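Local coordinates for protein enoyl-CoA hydratase (PDB 2PPY) that probably catalyses the reversible addition of water to the double bond of 2-enoyl-CoA thioesters in the beta-oxidation of fatty acids, at residues 30-35 with 84-89; 63-68 with 109-114; 115-120 with 135-140. All blocks are in the same frame, centred on the assembly; numbering follows the deposited sequence.

Contact 1: residues 30-35 with 84-89; sequences NSYDLE and TQFCLF
The ring of Phe86, reaching out from helix 80-99, meets both the backbone and the side chains of residues 32-34, and no hydrogen bond joins the two segments. Its backbone contacts come first. Phe86 CE1 lies 3.4 Å from Leu34 N and 3.6 Å from Asp33 C, so the aromatic carbon rests against the peptide that leads into helix 34-48, while Asp33 O sits at the ring edge, in the plane of the ring. With CG anti to the backbone N (chi1 167°), the ring reaches from its own helix to this peptide.

Apolar side-chain contacts form the second group. Phe86 CZ approaches the edge of the Tyr32 ring, 3.9 Å from Tyr32 CE2. The Tyr32 ring also pairs edge-to-face with Tyr37. Leu34 runs past Phe86 in the opposite direction, its CB 3.8 Å from Phe86 CD1. The branched tip of Leu34 suits a place between two phenylalanines: its CD1 also touches Phe89 CD2 at 3.8 Å, the two side chains crossing at about a right angle.

Within the crotonase fold the contact joins the start of helix 34-48 to helix 80-99, near a subunit interface of the six-chain assembly, and Phe49 of a second subunit packs on Leu34 as well. A serine in place of Phe86 would probably leave the Tyr32 edge and Leu34 CB without their apolar neighbour and open a gap beside the start of helix 34-48.

The polar part lies on the side of residues 30-35 and reaches just beyond them. Asp33 occupies the N-cap position, and its OD1 accepts a hydrogen bond from Phe36 N, a role for which the short carboxylate side chain is well fitted. A bound di(hydroxyethyl)ether molecule, probably from the crystallisation liquor, lies about 4 Å from the side chain of Phe89.

Contact 2: residues 63-68 with 109-114; sequences PKFFSA and EGHTVG
His111 can be followed outward from a backbone hydrogen-bonded to Lys64, Phe66 and Ser67. Its CB lies 3.9 Å from Phe65 CD2, and its CG passes beside Lys64 O. With CG anti to the carbonyl carbon (chi1 -67°), the imidazole swings over Phe65, where ND1 stands 3.8 Å above the centre of the phenyl plane. The pair is T-shaped, the edge of His111 toward the face of Phe65, with planes at 74°. CE1, beyond ND1, is 3.9 Å from Lys64 O.

The backbone beneath is parallel but irregular. His111 N donates to Lys64 O at 2.9 Å. His111 O is gripped twice, by Phe66 N at 2.8 Å, tilted from the carbonyl plane, and by Ser67 N at 3.2 Å, nearly along the C=O axis. Val113 N then bonds to Ser67 O. Glycine suits position 110 because a CB there would run into Lys64 C and Phe65 N.

One extra residue between the pairings of Phe65 and Ser67 makes this a beta bulge, at the corner that turns the chain toward Ala68. The loop running on from Ala68 probably supplies one backbone N-H of the oxyanion hole, as in crotonase relatives.

Contact 3: residues 115-120 with 135-140; sequences GGLEMA and IGLPEV
Leu117, in the first turn of helix 115-121, fits against three successive residues of the other segment, and here the contact is tight and apolar. Its CD1 meets Ile135 CD1 at 3.8 Å. Its CD2 lies over the backbone of Gly136, 3.7 Å from Gly136 O, and also touches Leu137 CD2 at 3.8 Å. Leu117 crosses both Ile135 and Leu137 at about a right angle, so its forked end is straddled by the two. CG anti to the backbone N (chi1 176°) carries that fork out toward the strand. Branched aliphatic residues suit this buried layer, and Gly136 readily takes the very extended backbone found there.

In this part of the crotonase fold strand 111-113 leads into the helix. The chain leaves the helix, passes through strand 125-129 and comes back as strand 135-136, the parallel neighbour of strand 111-113. In hydratases of this fold, two glutamates at the corresponding places face the substrate double bond, and the pair here is consistent with that arrangement.

At the polar end, where one water is held, the packing gives way to oxygen atoms. Glu118 CG still leans on Leu137 CD2 at 4.0 Å, but the Glu118 and Glu139 side chains come from opposite directions and their carboxylate planes are 86° apart. Glu118 OE1 and Glu139 OE2, 3.5 Å from each other, do not bond directly. The water donates to both, 2.7 Å from Glu118 OE1 and equally far from Glu139 OE2. Glu118 OE2 accepts hydrogen bonds from Thr148 N and Gly150 N, which probably limit the turning of the carboxylate. Glu139 bends at chi2 (90°), bringing OE2 to 3.7 Å from Gly115 N, a contact without a hydrogen bond; in crotonase relatives the N-H at this place belongs to the oxyanion hole, as it probably does here.

How the contacts relate
From the N terminus, residues 30-35 open the loop that contact 1 closes at 84-89, across strand 55-60 and helix 72-75. Before it closes, residues 63-68 have begun contact 2, which ends at 109-114, so the two cross. They also touch: Asn30 ND2 reaches Phe66 O, and Asn30 O Ser67 OG. Contact 3 follows in series, closing a short excursion through strand 125-129. It joins contact 2 where strand 111-113 pairs with 135-136 through Gly136 N to Thr112 O and, just past the strand, Gly114 N to Gly136 O. Tyr32 OH packs on Gly115 CA. Contact 1 joins helices 34-48 and 80-99; contacts 2 and 3 gather the 63-68 loop and helix 115-121 round the two-stranded sheet.

Contact 1: residues 30-35 with 84-89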
ATOM      1  N   ASN A  30     -14.239   2.314 -34.967  1.00 24.75           N
ATOM      2  CA  ASN A  30     -12.993   1.829 -34.398  1.00 23.25           C
ATOM      3  C   ASN A  30     -13.218   0.808 -33.288  1.00 25.60           C
ATOM      4  O   ASN A  30     -12.525   0.836 -32.266  1.00 23.46           O
ATOM      5  CB  ASN A  30     -12.125   2.979 -33.872  1.00 22.28           C
ATOM      6  CG  ASN A  30     -11.298   3.633 -34.965  1.00 25.40           C
ATOM      7  OD1 ASN A  30     -10.778   2.956 -35.851  1.00 25.18           O
ATOM      8  ND2 ASN A  30     -11.157   4.949 -34.895  1.00 26.11           N
ATOM      9  N   SER A  31     -14.196  -0.078 -33.476  1.00 18.17           N
ATOM     10  CA  SER A  31     -14.459  -1.140 -32.503  1.00 23.39           C
ATOM     11  C   SER A  31     -13.353  -2.161 -32.727  1.00 25.99           C
ATOM     12  O   SER A  31     -13.223  -2.712 -33.819  1.00 32.02           O
ATOM     13  CB  SER A  31     -15.823  -1.776 -32.756  1.00 20.90           C
ATOM     14  OG  SER A  31     -16.855  -0.869 -32.424  1.00 33.58           O
ATOM     15  N   TYR A  32     -12.565  -2.420 -31.690  1.00 25.76           N
ATOM     16  CA  TYR A  32     -11.422  -3.322 -31.811  1.00 20.13           C
ATOM     17  C   TYR A  32     -11.612  -4.779 -31.425  1.00 20.41           C
ATOM     18  O   TYR A  32     -12.615  -5.159 -30.819  1.00 21.14           O
ATOM     19  CB  TYR A  32     -10.255  -2.758 -31.000  1.00 19.99           C
ATOM     20  CG  TYR A  32     -10.554  -2.639 -29.521  1.00 16.38           C
ATOM     21  CD1 TYR A  32     -10.971  -1.428 -28.962  1.00 15.54           C
ATOM     22  CD2 TYR A  32     -10.443  -3.747 -28.680  1.00 16.61           C
ATOM     23  CE1 TYR A  32     -11.268  -1.329 -27.595  1.00 16.57           C
ATOM     24  CE2 TYR A  32     -10.740  -3.658 -27.319  1.00 19.35           C
ATOM     25  CZ  TYR A  32     -11.150  -2.450 -26.785  1.00 18.35           C
ATOM     26  OH  TYR A  32     -11.453  -2.376 -25.448  1.00 19.61           O
ATOM     27  N   ASP A  33     -10.614  -5.583 -31.784  1.00 20.14           N
ATOM     28  CA  ASP A  33     -10.579  -7.010 -31.473  1.00 22.33           C
ATOM     29  C   ASP A  33      -9.187  -7.317 -30.918  1.00 21.06           C
ATOM     30  O   ASP A  33      -8.427  -6.402 -30.609  1.00 22.65           O
ATOM     31  CB  ASP A  33     -10.830  -7.856 -32.726  1.00 23.28           C
ATOM     32  CG  ASP A  33      -9.890  -7.510 -33.865  1.00 26.37           C
ATOM     33  OD1 ASP A  33      -8.783  -6.991 -33.606  1.00 28.24           O
ATOM     34  OD2 ASP A  33     -10.255  -7.769 -35.028  1.00 33.65           O
ATOM     35  N   LEU A  34      -8.844  -8.596 -30.806  1.00 19.95           N
ATOM     36  CA  LEU A  34      -7.540  -8.974 -30.273  1.00 20.64           C
ATOM     37  C   LEU A  34      -6.404  -8.549 -31.188  1.00 22.08           C
ATOM     38  O   LEU A  34      -5.381  -8.053 -30.724  1.00 28.63           O
ATOM     39  CB  LEU A  34      -7.468 -10.491 -30.032  1.00 18.77           C
ATOM     40  CG  LEU A  34      -6.119 -11.024 -29.520  1.00 19.90           C
ATOM     41  CD1 LEU A  34      -5.694 -10.253 -28.273  1.00 15.71           C
ATOM     42  CD2 LEU A  34      -6.230 -12.513 -29.215  1.00 19.60           C
ATOM     43  N   GLU A  35      -6.584  -8.740 -32.491  1.00 21.48           N
ATOM     44  CA  GLU A  35      -5.556  -8.379 -33.453  1.00 23.77           C
ATOM     45  C   GLU A  35      -5.189  -6.894 -33.368  1.00 23.18           C
ATOM     46  O   GLU A  35      -4.026  -6.527 -33.539  1.00 22.35           O
ATOM     47  CB  GLU A  35      -6.020  -8.736 -34.869  1.00 28.22           C
ATOM     48  CG  GLU A  35      -4.924  -8.695 -35.916  1.00 40.66           C
ATOM     49  CD  GLU A  35      -3.755  -9.606 -35.581  1.00 53.07           C
ATOM     50  OE1 GLU A  35      -3.985 -10.808 -35.315  1.00 53.29           O
ATOM     51  OE2 GLU A  35      -2.604  -9.116 -35.588  1.00 56.96           O
ATOM     52  N   THR A  84     -11.433 -13.817 -20.988  1.00 23.30           N
ATOM     53  CA  THR A  84     -10.563 -13.547 -19.856  1.00 17.75           C
ATOM     54  C   THR A  84      -9.159 -13.236 -20.353  1.00 16.84           C
ATOM     55  O   THR A  84      -8.544 -12.266 -19.921  1.00 17.81           O
ATOM     56  CB  THR A  84     -10.503 -14.763 -18.902  1.00 18.29           C
ATOM     57  OG1 THR A  84     -11.797 -14.982 -18.328  1.00 13.84           O
ATOM     58  CG2 THR A  84      -9.481 -14.532 -17.794  1.00 14.02           C
ATOM     59  N   GLN A  85      -8.654 -14.057 -21.270  1.00 13.55           N
ATOM     60  CA  GLN A  85      -7.315 -13.841 -21.798  1.00 15.02           C
ATOM     61  C   GLN A  85      -7.253 -12.647 -22.743  1.00 17.62           C
ATOM     62  O   GLN A  85      -6.225 -11.979 -22.846  1.00 16.66           O
ATOM     63  CB  GLN A  85      -6.810 -15.105 -22.497  1.00 20.13           C
ATOM     64  CG  GLN A  85      -6.634 -16.284 -21.554  1.00 18.42           C
ATOM     65  CD  GLN A  85      -5.881 -15.904 -20.289  1.00 16.97           C
ATOM     66  OE1 GLN A  85      -4.800 -15.313 -20.348  1.00 22.23           O
ATOM     67  NE2 GLN A  85      -6.447 -16.248 -19.136  1.00 16.68           N
ATOM     68  N   PHE A  86      -8.355 -12.380 -23.435  1.00 18.58           N
ATOM     69  CA  PHE A  86      -8.421 -11.241 -24.337  1.00 15.85           C
ATOM     70  C   PHE A  86      -8.294  -9.973 -23.492  1.00 16.02           C
ATOM     71  O   PHE A  86      -7.497  -9.082 -23.795  1.00 18.71           O
ATOM     72  CB  PHE A  86      -9.760 -11.237 -25.083  1.00 19.24           C
ATOM     73  CG  PHE A  86     -10.060  -9.944 -25.797  1.00 21.00           C
ATOM     74  CD1 PHE A  86      -9.221  -9.469 -26.799  1.00 26.66           C
ATOM     75  CD2 PHE A  86     -11.191  -9.204 -25.471  1.00 25.75           C
ATOM     76  CE1 PHE A  86      -9.505  -8.277 -27.468  1.00 26.01           C
ATOM     77  CE2 PHE A  86     -11.484  -8.010 -26.133  1.00 24.92           C
ATOM     78  CZ  PHE A  86     -10.640  -7.547 -27.133  1.00 22.12           C
ATOM     79  N   CYS A  87      -9.081  -9.906 -22.422  1.00 19.29           N
ATOM     80  CA  CYS A  87      -9.066  -8.755 -21.526  1.00 19.75           C
ATOM     81  C   CYS A  87      -7.721  -8.573 -20.835  1.00 16.05           C
ATOM     82  O   CYS A  87      -7.221  -7.456 -20.742  1.00 20.99           O
ATOM     83  CB  CYS A  87     -10.181  -8.886 -20.485  1.00 16.17           C
ATOM     84  SG  CYS A  87     -11.854  -8.717 -21.194  1.00 24.91           S
ATOM     85  N   LEU A  88      -7.134  -9.667 -20.359  1.00 14.94           N
ATOM     86  CA  LEU A  88      -5.842  -9.605 -19.684  1.00 15.24           C
ATOM     87  C   LEU A  88      -4.780  -9.008 -20.601  1.00 14.18           C
ATOM     88  O   LEU A  88      -4.024  -8.134 -20.187  1.00 17.66           O
ATOM     89  CB  LEU A  88      -5.402 -10.999 -19.222  1.00 11.32           C
ATOM     90  CG  LEU A  88      -4.055 -11.099 -18.493  1.00 21.28           C
ATOM     91  CD1 LEU A  88      -3.978 -10.073 -17.354  1.00 13.57           C
ATOM     92  CD2 LEU A  88      -3.893 -12.518 -17.941  1.00 15.11           C
ATOM     93  N   PHE A  89      -4.734  -9.466 -21.847  1.00 17.62           N
ATOM     94  CA  PHE A  89      -3.750  -8.950 -22.799  1.00 17.66           C
ATOM     95  C   PHE A  89      -3.946  -7.461 -23.083  1.00 11.38           C
ATOM     96  O   PHE A  89      -2.977  -6.702 -23.169  1.00 14.76           O
ATOM     97  CB  PHE A  89      -3.812  -9.712 -24.125  1.00 20.01           C
ATOM     98  CG  PHE A  89      -2.789  -9.252 -25.122  1.00 16.69           C
ATOM     99  CD1 PHE A  89      -1.454  -9.611 -24.981  1.00 20.17           C
ATOM    100  CD2 PHE A  89      -3.148  -8.410 -26.167  1.00 17.19           C
ATOM    101  CE1 PHE A  89      -0.488  -9.131 -25.865  1.00 22.65           C
ATOM    102  CE2 PHE A  89      -2.192  -7.923 -27.055  1.00 20.67           C
ATOM    103  CZ  PHE A  89      -0.859  -8.284 -26.904  1.00 17.98           C
TER

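Contact 2: residues 63-68 with 109-114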
ATOM      1  N   PRO A  63     -14.038   9.590 -38.874  1.00 34.89           N
ATOM      2  CA  PRO A  63     -14.886  10.771 -38.719  1.00 39.59           C
ATOM      3  C   PRO A  63     -15.445  11.139 -37.338  1.00 38.68           C
ATOM      4  O   PRO A  63     -14.941  12.057 -36.688  1.00 43.29           O
ATOM      5  CB  PRO A  63     -15.983  10.530 -39.751  1.00 40.34           C
ATOM      6  CG  PRO A  63     -15.207   9.928 -40.873  1.00 36.89           C
ATOM      7  CD  PRO A  63     -14.323   8.918 -40.158  1.00 33.67           C
ATOM      8  N   LYS A  64     -16.477  10.431 -36.894  1.00 33.55           N
ATOM      9  CA  LYS A  64     -17.126  10.749 -35.620  1.00 33.98           C
ATOM     10  C   LYS A  64     -16.695   9.961 -34.384  1.00 31.81           C
ATOM     11  O   LYS A  64     -17.278  10.134 -33.312  1.00 26.04           O
ATOM     12  CB  LYS A  64     -18.642  10.603 -35.779  1.00 34.86           C
ATOM     13  CG  LYS A  64     -19.232  11.391 -36.941  1.00 39.39           C
ATOM     14  CD  LYS A  64     -19.112  12.889 -36.709  1.00 46.35           C
ATOM     15  CE  LYS A  64     -19.725  13.681 -37.854  1.00 45.53           C
ATOM     16  NZ  LYS A  64     -19.644  15.151 -37.619  1.00 46.30           N
ATOM     17  N   PHE A  65     -15.688   9.104 -34.515  1.00 28.01           N
ATOM     18  CA  PHE A  65     -15.256   8.304 -33.374  1.00 28.31           C
ATOM     19  C   PHE A  65     -13.760   8.255 -33.150  1.00 28.09           C
ATOM     20  O   PHE A  65     -12.973   8.268 -34.096  1.00 29.92           O
ATOM     21  CB  PHE A  65     -15.695   6.841 -33.515  1.00 24.87           C
ATOM     22  CG  PHE A  65     -17.178   6.631 -33.589  1.00 29.95           C
ATOM     23  CD1 PHE A  65     -17.916   7.100 -34.670  1.00 29.89           C
ATOM     24  CD2 PHE A  65     -17.826   5.890 -32.610  1.00 27.30           C
ATOM     25  CE1 PHE A  65     -19.275   6.830 -34.774  1.00 28.25           C
ATOM     26  CE2 PHE A  65     -19.188   5.616 -32.706  1.00 30.49           C
ATOM     27  CZ  PHE A  65     -19.911   6.083 -33.789  1.00 27.99           C
ATOM     28  N   PHE A  66     -13.379   8.199 -31.878  1.00 26.56           N
ATOM     29  CA  PHE A  66     -11.981   8.020 -31.522  1.00 23.50           C
ATOM     30  C   PHE A  66     -12.016   6.494 -31.493  1.00 21.13           C
ATOM     31  O   PHE A  66     -11.246   5.823 -32.176  1.00 23.60           O
ATOM     32  CB  PHE A  66     -11.680   8.557 -30.121  1.00 22.79           C
ATOM     33  CG  PHE A  66     -10.341   8.130 -29.590  1.00 18.02           C
ATOM     34  CD1 PHE A  66      -9.169   8.633 -30.135  1.00 16.42           C
ATOM     35  CD2 PHE A  66     -10.252   7.186 -28.570  1.00 16.62           C
ATOM     36  CE1 PHE A  66      -7.928   8.206 -29.679  1.00 15.81           C
ATOM     37  CE2 PHE A  66      -9.016   6.751 -28.106  1.00 18.84           C
ATOM     38  CZ  PHE A  66      -7.849   7.263 -28.664  1.00 16.23           C
ATOM     39  N   SER A  67     -12.966   5.972 -30.715  1.00 20.68           N
ATOM     40  CA  SER A  67     -13.192   4.536 -30.574  1.00 20.65           C
ATOM     41  C   SER A  67     -14.384   4.265 -29.663  1.00 22.88           C
ATOM     42  O   SER A  67     -14.531   4.892 -28.607  1.00 21.19           O
ATOM     43  CB  SER A  67     -11.955   3.838 -30.007  1.00 19.62           C
ATOM     44  OG  SER A  67     -12.226   2.468 -29.765  1.00 14.84           O
ATOM     45  N   ALA A  68     -15.237   3.330 -30.071  1.00 23.32           N
ATOM     46  CA  ALA A  68     -16.409   2.977 -29.276  1.00 20.78           C
ATOM     47  C   ALA A  68     -16.153   1.739 -28.419  1.00 20.59           C
ATOM     48  O   ALA A  68     -17.087   1.133 -27.906  1.00 22.87           O
ATOM     49  CB  ALA A  68     -17.612   2.744 -30.184  1.00 25.11           C
ATOM     50  N   GLU A 109     -10.987  13.401 -30.909  1.00 20.65           N
ATOM     51  CA  GLU A 109     -11.734  14.225 -31.854  1.00 23.62           C
ATOM     52  C   GLU A 109     -13.140  13.700 -32.105  1.00 21.97           C
ATOM     53  O   GLU A 109     -13.931  14.338 -32.795  1.00 26.28           O
ATOM     54  CB  GLU A 109     -10.980  14.320 -33.181  1.00 22.70           C
ATOM     55  CG  GLU A 109      -9.727  15.171 -33.120  1.00 26.57           C
ATOM     56  CD  GLU A 109      -8.933  15.121 -34.408  1.00 32.20           C
ATOM     57  OE1 GLU A 109      -8.317  14.071 -34.687  1.00 33.64           O
ATOM     58  OE2 GLU A 109      -8.932  16.128 -35.148  1.00 34.77           O
ATOM     59  N   GLY A 110     -13.448  12.535 -31.545  1.00 25.21           N
ATOM     60  CA  GLY A 110     -14.769  11.957 -31.724  1.00 24.97           C
ATOM     61  C   GLY A 110     -15.224  11.211 -30.485  1.00 24.61           C
ATOM     62  O   GLY A 110     -14.603  11.316 -29.431  1.00 25.59           O
ATOM     63  N   HIS A 111     -16.309  10.457 -30.611  1.00 24.80           N
ATOM     64  CA  HIS A 111     -16.837   9.690 -29.491  1.00 21.19           C
ATOM     65  C   HIS A 111     -15.746   8.828 -28.874  1.00 20.92           C
ATOM     66  O   HIS A 111     -15.044   8.098 -29.580  1.00 18.47           O
ATOM     67  CB  HIS A 111     -17.998   8.804 -29.950  1.00 20.77           C
ATOM     68  CG  HIS A 111     -19.212   9.568 -30.381  1.00 25.04           C
ATOM     69  ND1 HIS A 111     -19.812   9.383 -31.609  1.00 30.38           N
ATOM     70  CD2 HIS A 111     -19.937  10.520 -29.748  1.00 24.97           C
ATOM     71  CE1 HIS A 111     -20.855  10.191 -31.712  1.00 26.72           C
ATOM     72  NE2 HIS A 111     -20.951  10.888 -30.599  1.00 29.88           N
ATOM     73  N   THR A 112     -15.618   8.925 -27.552  1.00 20.76           N
ATOM     74  CA  THR A 112     -14.623   8.174 -26.789  1.00 21.18           C
ATOM     75  C   THR A 112     -15.361   7.451 -25.669  1.00 16.24           C
ATOM     76  O   THR A 112     -15.489   7.974 -24.564  1.00 17.83           O
ATOM     77  CB  THR A 112     -13.572   9.129 -26.173  1.00 18.75           C
ATOM     78  OG1 THR A 112     -12.969   9.907 -27.213  1.00 21.15           O
ATOM     79  CG2 THR A 112     -12.488   8.350 -25.455  1.00 11.48           C
ATOM     80  N   VAL A 113     -15.847   6.248 -25.957  1.00 14.29           N
ATOM     81  CA  VAL A 113     -16.608   5.494 -24.974  1.00 16.92           C
ATOM     82  C   VAL A 113     -16.142   4.059 -24.765  1.00 16.68           C
ATOM     83  O   VAL A 113     -15.463   3.479 -25.616  1.00 20.16           O
ATOM     84  CB  VAL A 113     -18.113   5.485 -25.347  1.00 18.13           C
ATOM     85  CG1 VAL A 113     -18.656   6.911 -25.344  1.00 14.43           C
ATOM     86  CG2 VAL A 113     -18.311   4.856 -26.717  1.00 16.13           C
ATOM     87  N   GLY A 114     -16.524   3.494 -23.623  1.00 13.57           N
ATOM     88  CA  GLY A 114     -16.141   2.132 -23.286  1.00 10.65           C
ATOM     89  C   GLY A 114     -14.652   1.922 -23.462  1.00 10.74           C
ATOM     90  O   GLY A 114     -13.846   2.746 -23.033  1.00 17.09           O
TER

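Contact 3: residues 115-120 with 135-140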
ATOM      1  N   GLY A 115     -14.291   0.816 -24.102  1.00 13.20           N
ATOM      2  CA  GLY A 115     -12.894   0.517 -24.342  1.00 12.03           C
ATOM      3  C   GLY A 115     -12.145   1.682 -24.953  1.00 14.64           C
ATOM      4  O   GLY A 115     -10.934   1.795 -24.787  1.00 11.79           O
ATOM      5  N   GLY A 116     -12.860   2.549 -25.669  1.00 17.31           N
ATOM      6  CA  GLY A 116     -12.215   3.697 -26.280  1.00 14.60           C
ATOM      7  C   GLY A 116     -11.694   4.644 -25.210  1.00 15.17           C
ATOM      8  O   GLY A 116     -10.578   5.166 -25.304  1.00 13.88           O
ATOM      9  N   LEU A 117     -12.511   4.872 -24.189  1.00 14.26           N
ATOM     10  CA  LEU A 117     -12.121   5.745 -23.091  1.00 16.21           C
ATOM     11  C   LEU A 117     -11.051   5.048 -22.256  1.00 11.84           C
ATOM     12  O   LEU A 117     -10.110   5.680 -21.777  1.00 12.10           O
ATOM     13  CB  LEU A 117     -13.326   6.081 -22.209  1.00 11.43           C
ATOM     14  CG  LEU A 117     -12.983   6.916 -20.967  1.00 16.48           C
ATOM     15  CD1 LEU A 117     -12.225   8.167 -21.385  1.00 15.72           C
ATOM     16  CD2 LEU A 117     -14.252   7.287 -20.222  1.00 17.42           C
ATOM     17  N   GLU A 118     -11.190   3.739 -22.094  1.00 15.82           N
ATOM     18  CA  GLU A 118     -10.218   2.986 -21.313  1.00 10.92           C
ATOM     19  C   GLU A 118      -8.819   3.147 -21.896  1.00 14.73           C
ATOM     20  O   GLU A 118      -7.850   3.313 -21.160  1.00 14.84           O
ATOM     21  CB  GLU A 118     -10.628   1.515 -21.253  1.00  8.17           C
ATOM     22  CG  GLU A 118     -11.950   1.328 -20.538  1.00 10.94           C
ATOM     23  CD  GLU A 118     -12.386  -0.111 -20.462  1.00 21.07           C
ATOM     24  OE1 GLU A 118     -12.733  -0.689 -21.516  1.00 24.43           O
ATOM     25  OE2 GLU A 118     -12.383  -0.663 -19.343  1.00 16.76           O
HETATM   26  N   MSE A 119      -8.714   3.112 -23.219  1.00 14.33           N
HETATM   27  CA  MSE A 119      -7.420   3.286 -23.870  1.00 16.97           C
HETATM   28  C   MSE A 119      -6.908   4.692 -23.582  1.00 16.34           C
HETATM   29  O   MSE A 119      -5.724   4.893 -23.318  1.00 15.82           O
HETATM   30  CB  MSE A 119      -7.551   3.109 -25.384  1.00 17.62           C
HETATM   31  CG  MSE A 119      -6.242   3.269 -26.140  1.00 31.85           C
HETATM   32 SE   MSE A 119      -6.471   3.102 -28.060  1.00 50.78          SE
HETATM   33  CE  MSE A 119      -7.634   1.560 -28.092  1.00 39.27           C
ATOM     34  N   ALA A 120      -7.821   5.660 -23.641  1.00 14.41           N
ATOM     35  CA  ALA A 120      -7.495   7.060 -23.398  1.00 15.55           C
ATOM     36  C   ALA A 120      -7.099   7.308 -21.941  1.00 16.12           C
ATOM     37  O   ALA A 120      -6.240   8.145 -21.664  1.00 12.21           O
ATOM     38  CB  ALA A 120      -8.683   7.938 -23.773  1.00 11.62           C
ATOM     39  N   ILE A 135     -18.341  11.043 -24.173  1.00 21.76           N
ATOM     40  CA  ILE A 135     -17.230  10.393 -23.493  1.00 20.26           C
ATOM     41  C   ILE A 135     -17.779   9.760 -22.214  1.00 20.31           C
ATOM     42  O   ILE A 135     -18.472  10.416 -21.434  1.00 22.57           O
ATOM     43  CB  ILE A 135     -16.089  11.405 -23.182  1.00 18.53           C
ATOM     44  CG1 ILE A 135     -14.951  10.703 -22.437  1.00 12.39           C
ATOM     45  CG2 ILE A 135     -16.632  12.586 -22.391  1.00 12.09           C
ATOM     46  CD1 ILE A 135     -13.673  11.511 -22.394  1.00 11.20           C
ATOM     47  N   GLY A 136     -17.495   8.473 -22.027  1.00 20.85           N
ATOM     48  CA  GLY A 136     -17.973   7.758 -20.855  1.00 11.64           C
ATOM     49  C   GLY A 136     -17.787   6.251 -20.957  1.00 16.30           C
ATOM     50  O   GLY A 136     -17.146   5.756 -21.885  1.00 15.74           O
ATOM     51  N   LEU A 137     -18.353   5.522 -20.000  1.00 14.40           N
ATOM     52  CA  LEU A 137     -18.243   4.067 -19.955  1.00 12.95           C
ATOM     53  C   LEU A 137     -19.637   3.433 -19.853  1.00 17.59           C
ATOM     54  O   LEU A 137     -20.153   3.214 -18.757  1.00 20.22           O
ATOM     55  CB  LEU A 137     -17.396   3.661 -18.748  1.00  8.45           C
ATOM     56  CG  LEU A 137     -15.958   4.194 -18.663  1.00 12.27           C
ATOM     57  CD1 LEU A 137     -15.368   3.853 -17.305  1.00  8.89           C
ATOM     58  CD2 LEU A 137     -15.108   3.604 -19.774  1.00  8.77           C
ATOM     59  N   PRO A 138     -20.263   3.127 -21.003  1.00 17.22           N
ATOM     60  CA  PRO A 138     -21.599   2.528 -21.016  1.00 17.05           C
ATOM     61  C   PRO A 138     -21.690   0.999 -20.954  1.00 18.84           C
ATOM     62  O   PRO A 138     -22.761   0.444 -21.178  1.00 18.25           O
ATOM     63  CB  PRO A 138     -22.193   3.078 -22.305  1.00 21.29           C
ATOM     64  CG  PRO A 138     -21.016   3.048 -23.222  1.00 16.56           C
ATOM     65  CD  PRO A 138     -19.879   3.576 -22.355  1.00 15.20           C
ATOM     66  N   GLU A 139     -20.587   0.326 -20.636  1.00 15.10           N
ATOM     67  CA  GLU A 139     -20.572  -1.137 -20.568  1.00 15.66           C
ATOM     68  C   GLU A 139     -21.701  -1.778 -19.762  1.00 19.40           C
ATOM     69  O   GLU A 139     -22.144  -2.886 -20.074  1.00 14.21           O
ATOM     70  CB  GLU A 139     -19.233  -1.634 -20.013  1.00 15.01           C
ATOM     71  CG  GLU A 139     -18.067  -1.477 -20.971  1.00 18.52           C
ATOM     72  CD  GLU A 139     -17.342  -0.151 -20.832  1.00 17.82           C
ATOM     73  OE1 GLU A 139     -17.993   0.873 -20.528  1.00 18.14           O
ATOM     74  OE2 GLU A 139     -16.112  -0.137 -21.046  1.00 16.67           O
ATOM     75  N   VAL A 140     -22.160  -1.097 -18.719  1.00 14.88           N
ATOM     76  CA  VAL A 140     -23.226  -1.640 -17.887  1.00 19.01           C
ATOM     77  C   VAL A 140     -24.504  -1.906 -18.692  1.00 21.45           C
ATOM     78  O   VAL A 140     -25.293  -2.782 -18.336  1.00 21.16           O
ATOM     79  CB  VAL A 140     -23.570  -0.682 -16.716  1.00 18.70           C
ATOM     80  CG1 VAL A 140     -24.246   0.579 -17.244  1.00 17.19           C
ATOM     81  CG2 VAL A 140     -24.469  -1.384 -15.720  1.00 16.57           C
TER
HETATM   82  O   HOH W   1     -14.742  -2.413 -21.715  1.00 25.94           O